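PDB 3UID: putative uncharacterized protein from Mycobacterium smegmatis, which is probably a toxin of the AHA1 family, structurally homologous to Rv2035 of Mycobacterium tuberculosis, a type II toxin involved in the hypoxic response. Local coordinates for residues Leu13-Thr18 against Met142-Gly147; Gln30-Ala33 against Gln37-Lys40; Glu39-Pro44 against Asp156-Ala161; Thr63-Gly68 against Lys73-Trp78; Asn103-Val108 against Leu136-Asp141. All coordinates share one frame; numbering follows the deposited sequence.

Contact 1: residues Leu13-Thr18 against Met142-Gly147; sequences LTLTIT and MGVIEG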
# COMPACT_ATOMS: atom_id res chain seq x y z
N LEU A 13 -10.67 -3.64 14.39
CA LEU A 13 -11.02 -3.56 12.98
C LEU A 13 -9.80 -3.14 12.16
O LEU A 13 -9.91 -2.32 11.24
CB LEU A 13 -12.17 -2.58 12.76
CG LEU A 13 -13.45 -2.89 13.53
CD1 LEU A 13 -14.49 -1.81 13.26
CD2 LEU A 13 -13.97 -4.27 13.18
N THR A 14 -8.65 -3.71 12.48
CA THR A 14 -7.42 -3.39 11.75
C THR A 14 -6.86 -4.59 11.01
O THR A 14 -6.99 -5.73 11.46
CB THR A 14 -6.31 -2.81 12.66
OG1 THR A 14 -6.04 -3.70 13.75
CG2 THR A 14 -6.74 -1.45 13.21
N LEU A 15 -6.26 -4.30 9.86
CA LEU A 15 -5.42 -5.27 9.16
C LEU A 15 -4.01 -4.71 9.10
O LEU A 15 -3.78 -3.65 8.51
CB LEU A 15 -5.95 -5.55 7.76
CG LEU A 15 -5.02 -6.40 6.88
CD1 LEU A 15 -4.87 -7.80 7.44
CD2 LEU A 15 -5.55 -6.45 5.46
N THR A 16 -3.07 -5.40 9.74
CA THR A 16 -1.69 -4.94 9.82
C THR A 16 -0.79 -5.93 9.10
O THR A 16 -0.82 -7.13 9.38
CB THR A 16 -1.25 -4.77 11.28
OG1 THR A 16 -2.09 -3.79 11.91
CG2 THR A 16 0.18 -4.28 11.34
N ILE A 17 -0.02 -5.42 8.15
CA ILE A 17 0.98 -6.22 7.47
C ILE A 17 2.35 -5.67 7.84
O ILE A 17 2.58 -4.46 7.83
CB ILE A 17 0.76 -6.20 5.96
CG1 ILE A 17 -0.63 -6.78 5.65
CG2 ILE A 17 1.86 -6.98 5.26
CD1 ILE A 17 -0.86 -7.12 4.19
N THR A 18 3.25 -6.56 8.23
CA THR A 18 4.60 -6.18 8.60
C THR A 18 5.56 -6.79 7.60
O THR A 18 5.37 -7.94 7.16
CB THR A 18 4.94 -6.65 10.02
OG1 THR A 18 3.95 -6.18 10.94
CG2 THR A 18 6.31 -6.14 10.46
N MET A 142 -11.70 -9.39 -1.42
CA MET A 142 -11.25 -8.84 -2.70
C MET A 142 -9.78 -9.15 -2.98
O MET A 142 -9.28 -8.89 -4.07
CB MET A 142 -11.46 -7.32 -2.74
CG MET A 142 -12.92 -6.90 -2.88
SD MET A 142 -13.12 -5.14 -2.54
CE MET A 142 -11.69 -4.47 -3.38
N GLY A 143 -9.09 -9.68 -1.98
CA GLY A 143 -7.70 -10.07 -2.14
C GLY A 143 -6.68 -9.05 -1.69
O GLY A 143 -5.54 -9.08 -2.17
N VAL A 144 -7.06 -8.15 -0.79
CA VAL A 144 -6.17 -7.09 -0.34
C VAL A 144 -4.80 -7.62 0.12
O VAL A 144 -3.76 -7.02 -0.19
CB VAL A 144 -6.80 -6.22 0.79
CG1 VAL A 144 -6.91 -7.00 2.09
CG2 VAL A 144 -5.99 -4.96 1.01
N ILE A 145 -4.79 -8.74 0.83
CA ILE A 145 -3.52 -9.24 1.37
C ILE A 145 -2.58 -9.74 0.25
O ILE A 145 -1.37 -9.52 0.32
CB ILE A 145 -3.71 -10.34 2.44
CG1 ILE A 145 -4.53 -9.81 3.62
CG2 ILE A 145 -2.34 -10.86 2.91
CD1 ILE A 145 -5.01 -10.89 4.57
N GLU A 146 -3.14 -10.42 -0.75
CA GLU A 146 -2.36 -10.89 -1.89
C GLU A 146 -1.66 -9.73 -2.59
O GLU A 146 -0.48 -9.81 -2.93
CB GLU A 146 -3.26 -11.58 -2.91
CG GLU A 146 -3.90 -12.85 -2.43
CD GLU A 146 -5.05 -13.28 -3.34
OE1 GLU A 146 -6.21 -13.25 -2.87
OE2 GLU A 146 -4.78 -13.63 -4.50
N GLY A 147 -2.41 -8.66 -2.83
CA GLY A 147 -1.87 -7.49 -3.49
C GLY A 147 -0.78 -6.84 -2.66
O GLY A 147 0.27 -6.45 -3.17
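Leu15 meets Val144 and Ile145 across the inner side of the sheet, carbon against carbon. From its CB, which points at the helical segment 142-147, the chain runs with CG anti to the backbone N (chi1 171°), and this carries the fork straight toward the start of the helix. CB and CG stand back from the other segment, and the two methyl branches do the touching. CD2 reaches farthest and meets Val144 CG1 tip to tip at 3.7 Å; the same methyl lies 4.0 Å from Ile145 CG1, where the two side chains pass at a slant. CD1 makes a looser approach, about 4.2 Å from Ile145 CD1, so the Ile145 chain is neighboured by both branches of the fork. Two residues on, Ile17 faces the same way and sets its CD1 4.2 Å from Ile145 CG2, the other branch of that isoleucine. Gly143 makes the turn that brings Val144 and Ile145 here: it closes the preceding helix in a Schellman motif, has a positive phi of 96°, and is also the N-cap of the next helix, its O accepting from Gly147 N at 3.2 Å. Strand 14-21 lies between strands 3-9 and 121-129; Leu15 and Ile145 also touch Val6 and Leu140, and Ile17 leans on Ala148 and Ile152 farther along helix 144-158.

Contact 2: residues Gln30-Ala33 against Gln37-Lys40; sequences QIYA and QLEK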
# COMPACT_ATOMS: atom_id res chain seq x y z
N GLN A 30 11.55 6.30 -0.47
CA GLN A 30 11.52 6.71 -1.87
C GLN A 30 10.67 5.82 -2.78
O GLN A 30 10.26 6.25 -3.87
CB GLN A 30 12.95 6.84 -2.42
CG GLN A 30 13.75 7.95 -1.78
CD GLN A 30 13.13 9.33 -1.96
OE1 GLN A 30 12.45 9.59 -2.97
NE2 GLN A 30 13.34 10.21 -1.00
N ILE A 31 10.42 4.59 -2.34
CA ILE A 31 9.47 3.71 -3.03
C ILE A 31 8.10 4.39 -3.12
O ILE A 31 7.42 4.32 -4.16
CB ILE A 31 9.32 2.35 -2.32
CG1 ILE A 31 10.64 1.55 -2.32
CG2 ILE A 31 8.17 1.53 -2.92
CD1 ILE A 31 11.01 0.98 -3.66
N TYR A 32 7.70 5.04 -2.03
CA TYR A 32 6.39 5.69 -1.94
C TYR A 32 6.41 7.14 -2.40
O TYR A 32 5.41 7.65 -2.88
CB TYR A 32 5.85 5.57 -0.50
CG TYR A 32 5.71 4.12 -0.15
CD1 TYR A 32 4.58 3.40 -0.53
CD2 TYR A 32 6.74 3.43 0.49
CE1 TYR A 32 4.47 2.04 -0.25
CE2 TYR A 32 6.64 2.08 0.77
CZ TYR A 32 5.49 1.39 0.41
OH TYR A 32 5.39 0.05 0.67
N ALA A 33 7.57 7.79 -2.27
CA ALA A 33 7.70 9.20 -2.61
C ALA A 33 7.87 9.42 -4.11
O ALA A 33 7.54 10.49 -4.61
CB ALA A 33 8.88 9.81 -1.85
N GLN A 37 8.42 4.58 -8.92
CA GLN A 37 8.82 3.41 -8.13
C GLN A 37 7.62 2.73 -7.49
O GLN A 37 7.53 1.50 -7.43
CB GLN A 37 9.85 3.80 -7.07
CG GLN A 37 11.13 4.36 -7.69
CD GLN A 37 12.17 4.68 -6.64
OE1 GLN A 37 12.43 3.88 -5.74
NE2 GLN A 37 12.75 5.86 -6.74
N LEU A 38 6.68 3.54 -7.02
CA LEU A 38 5.44 3.01 -6.47
C LEU A 38 4.70 2.19 -7.54
O LEU A 38 4.24 1.07 -7.28
CB LEU A 38 4.55 4.16 -5.98
CG LEU A 38 3.33 3.73 -5.17
CD1 LEU A 38 3.74 2.81 -4.02
CD2 LEU A 38 2.66 4.98 -4.65
N GLU A 39 4.63 2.73 -8.75
CA GLU A 39 3.98 2.04 -9.87
C GLU A 39 4.67 0.72 -10.18
O GLU A 39 4.05 -0.26 -10.55
CB GLU A 39 3.99 2.95 -11.11
CG GLU A 39 3.32 2.32 -12.33
CD GLU A 39 3.25 3.25 -13.51
OE1 GLU A 39 2.59 4.31 -13.41
OE2 GLU A 39 3.84 2.92 -14.56
N LYS A 40 6.00 0.72 -10.06
CA LYS A 40 6.80 -0.46 -10.34
C LYS A 40 6.46 -1.60 -9.38
O LYS A 40 6.21 -2.73 -9.79
CB LYS A 40 8.29 -0.12 -10.27
CG LYS A 40 9.22 -1.32 -10.43
CD LYS A 40 9.14 -1.93 -11.85
CE LYS A 40 10.20 -3.02 -12.02
NZ LYS A 40 10.21 -3.56 -13.41
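Gln37 sets its side chain across the end of Ile31, the two crossing at about a right angle, with Ile31 CD1 3.8 Å from Gln37 OE1. Its CG is anti to its own carbonyl carbon (chi1 -62°) and the chain is extended beyond, which lays the amide beside the backbone of the first helix, CD being 3.7 Å from Gln30 O. That amide is held from elsewhere: OE1 accepts from Arg27 and NE2 is bonded to Asp34, so both polar ends of Gln37 tie back to the first helix and the turn after it. The two segments belong to consecutive short helices, 25-33 and 35-42, the pair inserted between strands 14-21 and 50-54 of the curved sheet, beside the long C-terminal helix, as in Bet v 1-like folds. Leu38 differs at its first torsion: CG lies opposite the backbone N (chi1 -170°), which turns CD1 onto the side of Tyr32, 3.6 Å from CD1 of the ring, which it meets obliquely. Leu38 CB rests 3.4 Å from Ile31 O; Leu38 N is 3.1 Å from the same oxygen, but at too poor an angle for a bond. Ile31 CG2 lies over one face of the Tyr32 ring, 4.0 Å above the plane and toward its rim. Beyond that ring, Tyr32 OH is hydrogen-bonded to Tyr126 OH and the ring itself meets Phe115.

Contact 3: residues Glu39-Pro44 against Asp156-Ala161; sequences EKVWGP and DALLTA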
# COMPACT_ATOMS: atom_id res chain seq x y z
N GLU A 39 4.63 2.73 -8.75
CA GLU A 39 3.98 2.04 -9.87
C GLU A 39 4.67 0.72 -10.18
O GLU A 39 4.05 -0.26 -10.55
CB GLU A 39 3.99 2.95 -11.11
CG GLU A 39 3.32 2.32 -12.33
CD GLU A 39 3.25 3.25 -13.51
OE1 GLU A 39 2.59 4.31 -13.41
OE2 GLU A 39 3.84 2.92 -14.56
N LYS A 40 6.00 0.72 -10.06
CA LYS A 40 6.80 -0.46 -10.34
C LYS A 40 6.46 -1.60 -9.38
O LYS A 40 6.21 -2.73 -9.79
CB LYS A 40 8.29 -0.12 -10.27
CG LYS A 40 9.22 -1.32 -10.43
CD LYS A 40 9.14 -1.93 -11.85
CE LYS A 40 10.20 -3.02 -12.02
NZ LYS A 40 10.21 -3.56 -13.41
N VAL A 41 6.46 -1.30 -8.08
CA VAL A 41 6.24 -2.35 -7.09
C VAL A 41 4.78 -2.83 -7.05
O VAL A 41 4.49 -3.98 -6.70
CB VAL A 41 6.77 -1.96 -5.69
CG1 VAL A 41 8.28 -1.69 -5.78
CG2 VAL A 41 6.03 -0.75 -5.13
N TRP A 42 3.88 -1.94 -7.44
CA TRP A 42 2.45 -2.27 -7.52
C TRP A 42 2.10 -3.02 -8.80
O TRP A 42 1.03 -3.63 -8.89
CB TRP A 42 1.61 -1.00 -7.46
CG TRP A 42 1.40 -0.44 -6.10
CD1 TRP A 42 1.80 -0.98 -4.91
CD2 TRP A 42 0.74 0.79 -5.78
NE1 TRP A 42 1.41 -0.17 -3.87
CE2 TRP A 42 0.76 0.92 -4.38
CE3 TRP A 42 0.11 1.78 -6.54
CZ2 TRP A 42 0.19 2.01 -3.72
CZ3 TRP A 42 -0.46 2.87 -5.88
CH2 TRP A 42 -0.42 2.97 -4.49
N GLY A 43 3.00 -2.97 -9.79
CA GLY A 43 2.74 -3.53 -11.11
C GLY A 43 3.83 -4.45 -11.65
O GLY A 43 4.56 -4.09 -12.59
N PRO A 44 3.91 -5.67 -11.10
CA PRO A 44 4.72 -6.71 -11.74
C PRO A 44 4.14 -7.02 -13.13
O PRO A 44 3.02 -6.60 -13.44
CB PRO A 44 4.57 -7.90 -10.79
CG PRO A 44 3.26 -7.69 -10.12
CD PRO A 44 3.03 -6.21 -10.05
N ASP A 156 11.31 -6.01 -2.39
CA ASP A 156 12.49 -6.86 -2.17
C ASP A 156 13.34 -6.94 -3.44
O ASP A 156 14.57 -6.80 -3.39
CB ASP A 156 12.11 -8.29 -1.77
CG ASP A 156 11.54 -8.40 -0.37
OD1 ASP A 156 10.75 -9.35 -0.14
OD2 ASP A 156 11.89 -7.59 0.50
N ALA A 157 12.70 -7.19 -4.58
CA ALA A 157 13.43 -7.41 -5.82
C ALA A 157 14.21 -6.18 -6.25
O ALA A 157 15.29 -6.31 -6.84
CB ALA A 157 12.48 -7.84 -6.92
N LEU A 158 13.68 -5.00 -5.96
CA LEU A 158 14.33 -3.75 -6.34
C LEU A 158 15.59 -3.48 -5.53
O LEU A 158 16.44 -2.71 -5.96
CB LEU A 158 13.40 -2.55 -6.13
CG LEU A 158 12.12 -2.44 -6.96
CD1 LEU A 158 11.52 -1.08 -6.73
CD2 LEU A 158 12.39 -2.66 -8.44
N LEU A 159 15.70 -4.10 -4.37
CA LEU A 159 16.77 -3.79 -3.42
C LEU A 159 18.09 -4.53 -3.65
O LEU A 159 19.07 -4.33 -2.91
CB LEU A 159 16.28 -4.04 -1.99
CG LEU A 159 15.00 -3.31 -1.56
CD1 LEU A 159 14.67 -3.64 -0.09
CD2 LEU A 159 15.15 -1.81 -1.76
N THR A 160 18.13 -5.41 -4.65
CA THR A 160 19.36 -6.12 -4.97
C THR A 160 19.63 -6.07 -6.47
O THR A 160 18.70 -6.11 -7.28
CB THR A 160 19.31 -7.59 -4.52
OG1 THR A 160 20.51 -8.25 -4.95
CG2 THR A 160 18.09 -8.28 -5.11
N ALA A 161 20.90 -5.98 -6.83
CA ALA A 161 21.29 -5.97 -8.23
C ALA A 161 21.41 -7.38 -8.80
O ALA A 161 21.64 -7.56 -9.99
CB ALA A 161 22.60 -5.22 -8.42
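A small apolar contact near the C-terminal ends of two helices joins Lys40 and Val41 of helix 35-42 to Leu158 in the last turn of helix 144-158. In the Bet v 1-like (helix-grip) fold the long C-terminal helix is embraced by a curved antiparallel sheet and flanked by a pair of short helices; here the second of those short helices touches the last turn of the long one. Leu158 is the sole residue of its segment to bridge the gap, and its two methyls divide the work. CD1 goes to Val41 CG1, the side chains crossing at about a right angle, while CD2 lies 4.0 Å from Lys40 CG, the two chains running obliquely past each other. The lysine bends about its CB-CG bond (chi2 67°); CG is its closest atom, CE comes back to about 4.2 Å from Leu158 CD2, and NZ leads farther off. Leu158 holds CG anti to its carbonyl carbon (chi1 -64°), which aims the fork at the facing helix. In the backbone, Gly43 N bonds to Lys40 O at 3.2 Å, and Leu159 N to Asp156 O at 3.1 Å. Val41 and Leu158 also share Ile31 of helix 25-33 as a neighbour, and Val41 rests on Ile155, one turn back along the long helix. Trp42, next to Val41 in sequence, turns the other way, toward the rings of Tyr64 and Trp78. Val41 CG1 and Leu158 CD1 are 3.4 Å apart, closer than two methyls usually pack.

Contact 4: residues Thr63-Gly68 against Lys73-Trp78; sequences TYFMTG and KYAGYW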
# COMPACT_ATOMS: atom_id res chain seq x y z
N THR A 63 -3.58 8.84 -6.95
CA THR A 63 -4.62 8.07 -7.66
C THR A 63 -3.97 6.98 -8.49
O THR A 63 -2.91 7.18 -9.05
CB THR A 63 -5.50 8.96 -8.54
OG1 THR A 63 -4.71 9.60 -9.56
CG2 THR A 63 -6.17 10.02 -7.67
N TYR A 64 -4.60 5.82 -8.57
CA TYR A 64 -3.93 4.67 -9.17
C TYR A 64 -4.87 3.65 -9.80
O TYR A 64 -6.05 3.54 -9.42
CB TYR A 64 -3.08 3.95 -8.12
CG TYR A 64 -3.87 3.50 -6.92
CD1 TYR A 64 -3.89 4.26 -5.75
CD2 TYR A 64 -4.65 2.34 -6.96
CE1 TYR A 64 -4.63 3.86 -4.64
CE2 TYR A 64 -5.40 1.95 -5.86
CZ TYR A 64 -5.37 2.71 -4.70
OH TYR A 64 -6.11 2.33 -3.61
N PHE A 65 -4.34 2.92 -10.77
CA PHE A 65 -5.00 1.72 -11.28
C PHE A 65 -4.16 0.52 -10.87
O PHE A 65 -2.93 0.57 -10.90
CB PHE A 65 -5.09 1.74 -12.81
CG PHE A 65 -5.89 2.88 -13.36
CD1 PHE A 65 -7.13 3.19 -12.84
CD2 PHE A 65 -5.39 3.64 -14.40
CE1 PHE A 65 -7.87 4.24 -13.36
CE2 PHE A 65 -6.12 4.69 -14.93
CZ PHE A 65 -7.36 5.00 -14.40
N MET A 66 -4.84 -0.57 -10.52
CA MET A 66 -4.17 -1.81 -10.22
C MET A 66 -4.88 -2.95 -10.92
O MET A 66 -6.02 -2.80 -11.37
CB MET A 66 -4.14 -2.08 -8.71
CG MET A 66 -3.37 -1.06 -7.90
SD MET A 66 -3.50 -1.43 -6.14
CE MET A 66 -2.81 -3.07 -6.10
N THR A 67 -4.19 -4.07 -11.03
CA THR A 67 -4.79 -5.29 -11.57
C THR A 67 -5.00 -6.26 -10.42
O THR A 67 -4.04 -6.69 -9.78
CB THR A 67 -3.88 -5.96 -12.60
OG1 THR A 67 -3.61 -5.04 -13.65
CG2 THR A 67 -4.55 -7.19 -13.17
N GLY A 68 -6.26 -6.59 -10.13
CA GLY A 68 -6.58 -7.58 -9.11
C GLY A 68 -6.13 -9.00 -9.39
O GLY A 68 -5.68 -9.32 -10.48
N LYS A 73 -9.20 -4.91 -13.54
CA LYS A 73 -8.68 -3.59 -13.25
C LYS A 73 -9.55 -2.95 -12.19
O LYS A 73 -10.77 -3.02 -12.25
CB LYS A 73 -8.70 -2.72 -14.50
CG LYS A 73 -7.95 -1.39 -14.33
CD LYS A 73 -7.99 -0.58 -15.63
CE LYS A 73 -6.99 0.56 -15.60
NZ LYS A 73 -6.89 1.19 -16.96
N TYR A 74 -8.92 -2.36 -11.19
CA TYR A 74 -9.66 -1.49 -10.31
C TYR A 74 -8.91 -0.19 -10.07
O TYR A 74 -7.75 -0.06 -10.44
CB TYR A 74 -10.07 -2.18 -9.01
CG TYR A 74 -8.93 -2.52 -8.10
CD1 TYR A 74 -8.62 -1.70 -7.02
CD2 TYR A 74 -8.17 -3.65 -8.32
CE1 TYR A 74 -7.56 -2.03 -6.17
CE2 TYR A 74 -7.13 -3.98 -7.50
CZ TYR A 74 -6.83 -3.17 -6.42
OH TYR A 74 -5.78 -3.52 -5.61
N ALA A 75 -9.61 0.78 -9.51
CA ALA A 75 -9.02 2.08 -9.29
C ALA A 75 -9.17 2.45 -7.84
O ALA A 75 -10.05 1.97 -7.13
CB ALA A 75 -9.68 3.11 -10.19
N GLY A 76 -8.29 3.32 -7.38
CA GLY A 76 -8.33 3.73 -5.99
C GLY A 76 -7.67 5.07 -5.84
O GLY A 76 -7.04 5.58 -6.78
N TYR A 77 -7.82 5.66 -4.67
CA TYR A 77 -7.19 6.94 -4.40
C TYR A 77 -6.81 7.04 -2.94
O TYR A 77 -7.46 6.45 -2.07
CB TYR A 77 -8.11 8.11 -4.79
CG TYR A 77 -9.43 8.08 -4.06
CD1 TYR A 77 -9.60 8.78 -2.88
CD2 TYR A 77 -10.49 7.32 -4.53
CE1 TYR A 77 -10.81 8.74 -2.19
CE2 TYR A 77 -11.69 7.27 -3.85
CZ TYR A 77 -11.85 7.99 -2.68
OH TYR A 77 -13.05 7.94 -2.01
N TRP A 78 -5.75 7.78 -2.68
CA TRP A 78 -5.34 8.10 -1.32
C TRP A 78 -5.53 9.59 -1.10
O TRP A 78 -5.10 10.40 -1.93
CB TRP A 78 -3.87 7.77 -1.13
CG TRP A 78 -3.48 6.32 -1.18
CD1 TRP A 78 -4.29 5.23 -1.32
CD2 TRP A 78 -2.15 5.81 -1.10
NE1 TRP A 78 -3.55 4.08 -1.31
CE2 TRP A 78 -2.22 4.41 -1.18
CE3 TRP A 78 -0.89 6.42 -0.95
CZ2 TRP A 78 -1.09 3.60 -1.15
CZ3 TRP A 78 0.23 5.61 -0.90
CH2 TRP A 78 0.12 4.21 -0.99
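Met66 O takes the shortest bond of this pairing, from Tyr74 N at 2.9 Å, and Lys73 CA-H points at the same oxygen. The bond belongs to a beta hairpin in which strand 61-67 returns antiparallel as strand 73-84, within the curved sheet of the helix-grip fold. Tyr64 with Gly76 and Met66 with Tyr74 are hydrogen-bonded pairs, each closed by two N-H to O bonds; Thr63 with Tyr77, Phe65 with Ala75 and Thr67 with Lys73 are non-hydrogen-bonded pairs. The side chains of Phe65, Ala75 and Lys73 share one face. Lys73, extended along its whole length, passes over the Phe65 ring: CE lies 3.4 Å above the plane, toward the rim, and NZ makes a cation-pi contact 4.1 Å from the centroid. NZ also forms a salt bridge with Glu98, so its charge has a second partner. Ala75 CB comes to the edge of the same ring, in its plane, 3.7 Å from CD1. On the other face Tyr64 (chi1 57°) leans across to the partner strand and lays its ring on Gly76, whose missing side chain lets CA come within 3.8 Å of the centroid; Tyr64 OH is bonded to Asp93. Tyr74 bends likewise toward its neighbour and receives Met66 CB over one ring face. Trp78 completes this side with an offset edge-to-face stack: the Tyr64 edge faces the five-membered ring, planes at 73°, with Tyr64 CE1 3.6 Å from Trp78 CD1.

Contact 5: residues Asn103-Val108 against Leu136-Asp141; sequences NTDLPV and LQQVLD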
# COMPACT_ATOMS: atom_id res chain seq x y z
N ASN A 103 -17.08 4.17 -6.51
CA ASN A 103 -17.99 3.30 -7.23
C ASN A 103 -18.42 2.06 -6.44
O ASN A 103 -18.91 1.08 -7.03
CB ASN A 103 -17.39 2.89 -8.58
CG ASN A 103 -16.20 1.99 -8.44
OD1 ASN A 103 -15.55 1.97 -7.39
ND2 ASN A 103 -15.89 1.23 -9.49
N THR A 104 -18.24 2.10 -5.13
CA THR A 104 -18.71 1.03 -4.25
C THR A 104 -19.50 1.61 -3.08
O THR A 104 -19.58 2.83 -2.92
CB THR A 104 -17.54 0.20 -3.67
OG1 THR A 104 -16.93 0.91 -2.58
CG2 THR A 104 -16.48 -0.09 -4.74
N ASP A 105 -20.08 0.75 -2.26
CA ASP A 105 -20.81 1.22 -1.09
C ASP A 105 -19.93 1.20 0.16
O ASP A 105 -20.42 1.32 1.28
CB ASP A 105 -22.10 0.42 -0.88
CG ASP A 105 -21.84 -1.05 -0.61
OD1 ASP A 105 -20.67 -1.50 -0.67
OD2 ASP A 105 -22.83 -1.77 -0.33
N LEU A 106 -18.62 1.06 -0.04
CA LEU A 106 -17.69 0.97 1.08
C LEU A 106 -17.18 2.35 1.49
O LEU A 106 -16.86 3.17 0.64
CB LEU A 106 -16.50 0.10 0.69
CG LEU A 106 -16.78 -1.37 0.40
CD1 LEU A 106 -15.53 -2.04 -0.18
CD2 LEU A 106 -17.25 -2.11 1.65
N PRO A 107 -17.08 2.58 2.81
CA PRO A 107 -16.42 3.81 3.28
C PRO A 107 -14.91 3.69 3.11
O PRO A 107 -14.41 2.59 2.87
CB PRO A 107 -16.76 3.83 4.77
CG PRO A 107 -16.95 2.38 5.14
CD PRO A 107 -17.53 1.72 3.91
N VAL A 108 -14.20 4.81 3.23
CA VAL A 108 -12.75 4.75 3.16
C VAL A 108 -12.17 4.01 4.37
O VAL A 108 -12.83 3.88 5.40
CB VAL A 108 -12.10 6.17 3.10
CG1 VAL A 108 -12.59 6.93 1.86
CG2 VAL A 108 -12.38 6.97 4.38
N LEU A 136 -14.37 -4.54 6.41
CA LEU A 136 -13.07 -5.20 6.41
C LEU A 136 -13.17 -6.57 5.75
O LEU A 136 -12.32 -6.95 4.95
CB LEU A 136 -12.55 -5.32 7.84
CG LEU A 136 -11.17 -5.96 8.03
CD1 LEU A 136 -10.23 -5.51 6.92
CD2 LEU A 136 -10.61 -5.59 9.39
N GLN A 137 -14.22 -7.32 6.07
CA GLN A 137 -14.38 -8.65 5.50
C GLN A 137 -14.49 -8.57 3.98
O GLN A 137 -13.91 -9.39 3.28
CB GLN A 137 -15.62 -9.35 6.08
CG GLN A 137 -15.73 -10.80 5.66
CD GLN A 137 -14.47 -11.58 5.97
OE1 GLN A 137 -14.03 -11.65 7.12
NE2 GLN A 137 -13.87 -12.16 4.94
N GLN A 138 -15.21 -7.58 3.48
CA GLN A 138 -15.40 -7.46 2.04
C GLN A 138 -14.09 -7.14 1.33
O GLN A 138 -13.82 -7.64 0.24
CB GLN A 138 -16.47 -6.42 1.71
CG GLN A 138 -16.85 -6.41 0.23
CD GLN A 138 -17.95 -5.42 -0.09
OE1 GLN A 138 -18.77 -5.09 0.76
NE2 GLN A 138 -17.96 -4.93 -1.33
N VAL A 139 -13.26 -6.31 1.96
CA VAL A 139 -11.97 -5.97 1.40
C VAL A 139 -11.01 -7.16 1.46
O VAL A 139 -10.24 -7.39 0.53
CB VAL A 139 -11.38 -4.72 2.10
CG1 VAL A 139 -9.96 -4.48 1.64
CG2 VAL A 139 -12.26 -3.51 1.81
N LEU A 140 -11.07 -7.93 2.55
CA LEU A 140 -10.28 -9.17 2.63
C LEU A 140 -10.66 -10.11 1.49
O LEU A 140 -9.81 -10.77 0.90
CB LEU A 140 -10.45 -9.86 3.99
CG LEU A 140 -9.74 -9.23 5.19
CD1 LEU A 140 -10.31 -9.78 6.50
CD2 LEU A 140 -8.23 -9.42 5.14
N ASP A 141 -11.95 -10.17 1.18
CA ASP A 141 -12.42 -11.09 0.15
C ASP A 141 -12.00 -10.67 -1.25
O ASP A 141 -11.95 -11.50 -2.17
CB ASP A 141 -13.94 -11.25 0.25
CG ASP A 141 -14.36 -12.10 1.43
OD1 ASP A 141 -13.49 -12.74 2.06
OD2 ASP A 141 -15.58 -12.14 1.73
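Leu106 presses its two methyls onto a polar group, the side-chain amide of Gln138, with both lying over the same face of it. CD2 sits 3.5 Å from Gln138 OE1 and 3.8 Å from its CD, while CD1 is 3.9 Å from NE2, so the leucine fork spans the flat amide from its oxygen to its nitrogen. In the glutamine, chi1 of -172° swings CG to the far side from the backbone N, and the extended chain reaches out from the helix to pass the leucine diagonally. The same Leu106 CD1 also meets an apolar partner, Val139 CG2, at 4.1 Å. Segment 103-108 is part of the long connection between strands 88-96 and 109-118 and has no regular structure; helix 133-141, against which it rests, is the short helix just before the long C-terminal helix of this Bet v 1-like domain. What shapes the loop here is an ST turn: Thr104 OG1 accepts from Leu106 N at 3.1 Å with an N-H to O angle of 161°, bending the chain just ahead of the leucine. On the helix, Gln137 NE2 donates to Asp141 OD1 at 3.0 Å, keeping to its own amide plane but arriving from above the carboxylate, 47° out of that plane. Leu106 and Val139 both also touch Phe95 of strand 88-96, and Val139 leans on Tyr130.

Overall arrangement
Contact 1 opens first, on strand 14-21, and closes last but one on helix 144-158, so its loop contains contacts 2, 4 and 5 whole. Contact 2 closes a tight turn between helices 25-33 and 35-42, and contact 3 starts on that second helix, sharing Glu39 and Lys40. Its far end, at the C-terminal end of helix 144-158, lies beyond contact 1, so the two cross, while contacts 4 and 5 nest inside contact 3. Contact 4 closes the hairpin 61-67/73-84 and touches contact 3 through Trp42. Contact 5 then ties the 103-108 loop to helix 133-141, touching contact 1 around Leu140. The sheet, short helices and C-terminal helix are thereby linked.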